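Local atomic coordinates of glutathione transferase o1 (Bombyx mori, PDB entry 3RBT), a protein that probably acts as an omega-class glutathione transferase, with likely glutathione transferase and glutathione-dependent dehydroascorbate reductase activities. Residues I18-L23 / R28-D33; R40-L45 / Y52-L57. All blocks are in the same frame, centred on the assembly; numbering follows the deposited sequence.

Contact 1: residues I18-L23 / R28-D33; sequences IPPPAL and RLYHVD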
# COMPACT_ATOMS: atom_id res chain seq x y z
N ILE A 18 -24.27 0.41 23.09
CA ILE A 18 -23.38 1.06 24.05
C ILE A 18 -21.94 0.68 23.70
O ILE A 18 -21.62 -0.50 23.60
CB ILE A 18 -23.68 0.61 25.50
CG1 ILE A 18 -25.17 0.78 25.83
CG2 ILE A 18 -22.81 1.36 26.51
CD1 ILE A 18 -25.69 -0.19 26.90
N PRO A 19 -21.07 1.69 23.50
CA PRO A 19 -19.67 1.41 23.18
C PRO A 19 -18.91 0.81 24.36
O PRO A 19 -19.31 1.01 25.51
CB PRO A 19 -19.10 2.78 22.82
CG PRO A 19 -19.97 3.74 23.53
CD PRO A 19 -21.34 3.14 23.51
N PRO A 20 -17.81 0.08 24.08
CA PRO A 20 -16.95 -0.47 25.12
C PRO A 20 -16.25 0.65 25.88
O PRO A 20 -16.24 1.79 25.40
CB PRO A 20 -15.93 -1.29 24.33
CG PRO A 20 -15.92 -0.70 22.98
CD PRO A 20 -17.33 -0.29 22.73
N PRO A 21 -15.66 0.34 27.06
CA PRO A 21 -14.98 1.37 27.83
C PRO A 21 -13.65 1.79 27.20
O PRO A 21 -13.21 1.18 26.21
CB PRO A 21 -14.73 0.68 29.18
CG PRO A 21 -14.61 -0.76 28.83
CD PRO A 21 -15.59 -0.98 27.71
N ALA A 22 -13.03 2.82 27.77
CA ALA A 22 -11.69 3.24 27.37
C ALA A 22 -10.69 2.09 27.53
O ALA A 22 -10.83 1.26 28.44
CB ALA A 22 -11.25 4.44 28.20
N LEU A 23 -9.70 2.03 26.66
CA LEU A 23 -8.68 0.98 26.73
C LEU A 23 -7.83 1.10 27.98
O LEU A 23 -7.59 2.20 28.48
CB LEU A 23 -7.77 1.01 25.50
CG LEU A 23 -8.41 0.72 24.15
CD1 LEU A 23 -7.43 1.14 23.06
CD2 LEU A 23 -8.81 -0.74 24.01
N ARG A 28 -7.52 -3.33 21.16
CA ARG A 28 -8.86 -3.80 20.82
C ARG A 28 -9.04 -3.93 19.31
O ARG A 28 -8.90 -2.95 18.58
CB ARG A 28 -9.91 -2.84 21.38
CG ARG A 28 -11.36 -3.29 21.21
CD ARG A 28 -12.31 -2.27 21.83
NE ARG A 28 -12.24 -2.27 23.30
CZ ARG A 28 -12.38 -1.19 24.06
NH1 ARG A 28 -12.59 0.01 23.53
NH2 ARG A 28 -12.30 -1.31 25.38
N LEU A 29 -9.36 -5.14 18.86
CA LEU A 29 -9.67 -5.36 17.46
C LEU A 29 -11.18 -5.48 17.23
O LEU A 29 -11.85 -6.34 17.82
CB LEU A 29 -8.95 -6.61 16.93
CG LEU A 29 -8.98 -6.81 15.41
CD1 LEU A 29 -8.15 -5.75 14.68
CD2 LEU A 29 -8.53 -8.22 15.01
N TYR A 30 -11.69 -4.59 16.38
CA TYR A 30 -13.04 -4.70 15.84
C TYR A 30 -12.97 -5.53 14.56
O TYR A 30 -12.30 -5.15 13.59
CB TYR A 30 -13.63 -3.32 15.54
CG TYR A 30 -13.85 -2.44 16.75
CD1 TYR A 30 -12.84 -1.61 17.22
CD2 TYR A 30 -15.08 -2.42 17.42
CE1 TYR A 30 -13.02 -0.80 18.33
CE2 TYR A 30 -15.28 -1.61 18.54
CZ TYR A 30 -14.24 -0.79 18.98
OH TYR A 30 -14.39 0.03 20.08
N HIS A 31 -13.66 -6.66 14.57
CA HIS A 31 -13.44 -7.73 13.60
C HIS A 31 -14.76 -8.40 13.26
O HIS A 31 -15.57 -8.68 14.16
CB HIS A 31 -12.45 -8.74 14.20
CG HIS A 31 -12.36 -10.04 13.47
ND1 HIS A 31 -11.87 -10.15 12.18
CD2 HIS A 31 -12.66 -11.31 13.87
CE1 HIS A 31 -11.89 -11.42 11.82
NE2 HIS A 31 -12.36 -12.14 12.82
N VAL A 32 -15.02 -8.62 11.98
CA VAL A 32 -16.16 -9.44 11.58
C VAL A 32 -15.71 -10.90 11.49
O VAL A 32 -14.76 -11.23 10.78
CB VAL A 32 -16.75 -9.02 10.22
CG1 VAL A 32 -17.85 -9.99 9.80
CG2 VAL A 32 -17.28 -7.60 10.28
N ASP A 33 -16.41 -11.78 12.20
CA ASP A 33 -16.09 -13.20 12.23
C ASP A 33 -15.85 -13.74 10.82
O ASP A 33 -16.62 -13.45 9.92
CB ASP A 33 -17.22 -13.98 12.93
CG ASP A 33 -16.72 -14.83 14.08
OD1 ASP A 33 -15.49 -14.95 14.25
OD2 ASP A 33 -17.56 -15.37 14.82
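The backbone carbonyl oxygen Pro21 O is held by two nitrogens of one guanidinium group: Arg28 NH2 donates to it at 2.8 Å and Arg28 NH1 donates to the same oxygen at 3.0 Å. The N-H...O angles, 147° and 136°, are bent, as expected when two nearly parallel N-H bonds share one acceptor. The oxygen lies close to the guanidinium plane, so the fork is end-on, and both faces of the group are left for carbon. Pro20 CB rests over one face, 3.6 Å from Arg28 CZ, while Leu23 CD2 lies over the opposite face, also 3.6 Å from Arg28 CZ. Arg28 is extended through its first two torsions and bends at chi3 (-70°), which turns the head to meet the proline carbonyl. Its NE and NH1 also form salt bridges with Glu53 and Glu79, so the buried charge is probably well compensated. Beside it, Pro20 CG approaches Tyr30 OH at 3.4 Å, a packing contact; that hydroxyl is hydrogen-bonded to Glu79. The irregular, proline-rich 18-23 segment is thus fastened to the side chains of strand 27-31, the first beta-strand of the thioredoxin-like N-terminal domain of the GST fold.

Contact 2: residues R40-L45 / Y52-L57; sequences RVLLVL and YEVYRL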
# COMPACT_ATOMS: atom_id res chain seq x y z
N ARG A 40 -5.63 -11.84 9.44
CA ARG A 40 -4.30 -11.22 9.31
C ARG A 40 -3.81 -10.52 10.56
O ARG A 40 -2.70 -10.77 11.03
CB ARG A 40 -4.34 -10.16 8.22
CG ARG A 40 -3.76 -10.57 6.93
CD ARG A 40 -3.62 -9.33 6.04
NE ARG A 40 -3.07 -9.73 4.75
CZ ARG A 40 -3.06 -8.99 3.66
NH1 ARG A 40 -3.58 -7.77 3.66
NH2 ARG A 40 -2.51 -9.48 2.55
N VAL A 41 -4.62 -9.59 11.07
CA VAL A 41 -4.27 -8.82 12.24
C VAL A 41 -4.24 -9.70 13.49
O VAL A 41 -3.38 -9.52 14.35
CB VAL A 41 -5.20 -7.59 12.42
CG1 VAL A 41 -4.78 -6.79 13.66
CG2 VAL A 41 -5.16 -6.70 11.17
N LEU A 42 -5.17 -10.65 13.60
CA LEU A 42 -5.14 -11.61 14.71
C LEU A 42 -3.83 -12.42 14.75
O LEU A 42 -3.26 -12.64 15.81
CB LEU A 42 -6.35 -12.56 14.69
CG LEU A 42 -7.71 -11.95 15.05
CD1 LEU A 42 -8.86 -12.90 14.70
CD2 LEU A 42 -7.77 -11.55 16.53
N LEU A 43 -3.36 -12.86 13.58
CA LEU A 43 -2.10 -13.60 13.48
C LEU A 43 -0.89 -12.80 13.98
O LEU A 43 -0.08 -13.31 14.76
CB LEU A 43 -1.86 -14.05 12.03
CG LEU A 43 -2.84 -15.09 11.48
CD1 LEU A 43 -2.57 -15.35 9.98
CD2 LEU A 43 -2.86 -16.39 12.30
N VAL A 44 -0.80 -11.55 13.53
CA VAL A 44 0.30 -10.65 13.91
C VAL A 44 0.30 -10.34 15.40
O VAL A 44 1.33 -10.47 16.07
CB VAL A 44 0.29 -9.36 13.04
CG1 VAL A 44 1.32 -8.33 13.54
CG2 VAL A 44 0.57 -9.73 11.59
N LEU A 45 -0.86 -9.95 15.93
CA LEU A 45 -1.01 -9.71 17.38
C LEU A 45 -0.52 -10.89 18.21
O LEU A 45 0.18 -10.71 19.22
CB LEU A 45 -2.47 -9.44 17.72
CG LEU A 45 -3.06 -8.07 17.36
CD1 LEU A 45 -4.56 -8.20 17.25
CD2 LEU A 45 -2.67 -7.02 18.40
N TYR A 52 -4.81 -8.41 23.66
CA TYR A 52 -5.87 -7.77 22.91
C TYR A 52 -7.21 -8.39 23.25
O TYR A 52 -7.28 -9.49 23.80
CB TYR A 52 -5.63 -7.89 21.40
CG TYR A 52 -5.69 -9.32 20.90
CD1 TYR A 52 -6.86 -9.83 20.36
CD2 TYR A 52 -4.58 -10.15 21.00
CE1 TYR A 52 -6.93 -11.14 19.91
CE2 TYR A 52 -4.64 -11.47 20.56
CZ TYR A 52 -5.81 -11.95 20.01
OH TYR A 52 -5.87 -13.25 19.57
N GLU A 53 -8.28 -7.68 22.91
CA GLU A 53 -9.63 -8.23 22.95
C GLU A 53 -10.27 -8.03 21.58
O GLU A 53 -9.92 -7.10 20.85
CB GLU A 53 -10.45 -7.54 24.04
CG GLU A 53 -10.36 -6.02 24.01
CD GLU A 53 -11.10 -5.37 25.17
OE1 GLU A 53 -10.93 -5.81 26.32
OE2 GLU A 53 -11.86 -4.42 24.92
N VAL A 54 -11.20 -8.91 21.24
CA VAL A 54 -11.93 -8.83 19.99
C VAL A 54 -13.35 -8.34 20.24
O VAL A 54 -14.11 -8.97 20.99
CB VAL A 54 -11.97 -10.19 19.27
CG1 VAL A 54 -12.78 -10.09 17.97
CG2 VAL A 54 -10.58 -10.69 18.98
N TYR A 55 -13.72 -7.22 19.62
CA TYR A 55 -15.12 -6.84 19.57
C TYR A 55 -15.71 -7.27 18.24
O TYR A 55 -15.35 -6.75 17.18
CB TYR A 55 -15.32 -5.35 19.87
CG TYR A 55 -15.47 -5.09 21.35
CD1 TYR A 55 -16.70 -4.74 21.90
CD2 TYR A 55 -14.38 -5.25 22.22
CE1 TYR A 55 -16.84 -4.54 23.29
CE2 TYR A 55 -14.50 -5.04 23.58
CZ TYR A 55 -15.73 -4.69 24.11
OH TYR A 55 -15.84 -4.49 25.47
N ARG A 56 -16.58 -8.27 18.32
CA ARG A 56 -17.23 -8.84 17.16
C ARG A 56 -18.26 -7.87 16.58
O ARG A 56 -19.17 -7.43 17.28
CB ARG A 56 -17.93 -10.15 17.54
CG ARG A 56 -17.00 -11.31 17.81
CD ARG A 56 -17.78 -12.48 18.40
NE ARG A 56 -17.22 -13.76 17.97
CZ ARG A 56 -17.88 -14.92 17.96
NH1 ARG A 56 -19.15 -14.97 18.36
NH2 ARG A 56 -17.27 -16.02 17.54
N LEU A 57 -18.09 -7.56 15.30
CA LEU A 57 -19.00 -6.69 14.58
C LEU A 57 -20.02 -7.53 13.83
O LEU A 57 -19.66 -8.51 13.15
CB LEU A 57 -18.24 -5.80 13.60
CG LEU A 57 -17.23 -4.78 14.13
CD1 LEU A 57 -16.26 -4.35 13.03
CD2 LEU A 57 -17.94 -3.58 14.73
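Tyr52, Leu42 and Leu45 carry this contact, which is made wholly by apolar side-chain packing with no hydrogen bond between the two segments. Leu45 supplies the cover for the tyrosine ring: its CD1 stands 4.2 Å from the Tyr52 ring centroid and only 19° off the ring normal, the geometry of a CH-pi contact over the face. Lower on the same side chain, Leu45 CB lies 4.0 Å from Tyr52 CD2, so the leucine meets the ring through both its stem and one branch. Leu42, one helical turn earlier, sends a single methyl group to two partners. Leu42 CD2 reaches Tyr52 CE1 at 3.5 Å, approaching obliquely, and Val54 CG2 at 3.8 Å.

The chi1 of Tyr52, 65°, sets CG between the backbone N and the carbonyl carbon, and from there the ring lies against the helix with Val54 CG2 near its plane at the edge. The phenol oxygen is tied outside the two segments, by hydrogen bonds to Glu46 and His223, which should restrict rocking of the ring. With an alanine here, Leu45 CD1 and Leu42 CD2 would probably face a gap, and Glu46 and His223 would lose the hydroxyl they share.

The 40-45 segment of helix 36-47 and strand 52-56 run nearly antiparallel, at 165°, with their axes 10.7 Å apart at closest approach, as befits a helix laid on a sheet. Helix 36-47 and strand 52-56 follow strand 27-31 in a beta-alpha-beta unit, and Leu29 of that first strand also touches Leu42. Leu45 also touches Leu99 of helix 92-102, and Leu43, directed away from the strand, packs on Tyr177 and Pro181 of helix 174-186.

Strands 27-31 and 52-56 are neighbours in one sheet, and the two contacts, whose centres lie about 10 Å apart, meet along it. The centre of contact 1 lies about 19 Å from the centre of the chain, that of contact 2 about 11 Å; contact 1 includes exposed residues, contact 2 none among its touching residues. Their chemistry follows that placement: charge and carbonyl fasten a coil in the first, whereas hydrocarbon and an aromatic face join helix to strand in the second. Direct ties include a salt bridge, Arg28 NE to Glu53 OE2 at 2.7 Å, a probable backbone hydrogen bond of Leu29 O with Tyr55 N, and packing of Pro20 CB on Tyr55 OH.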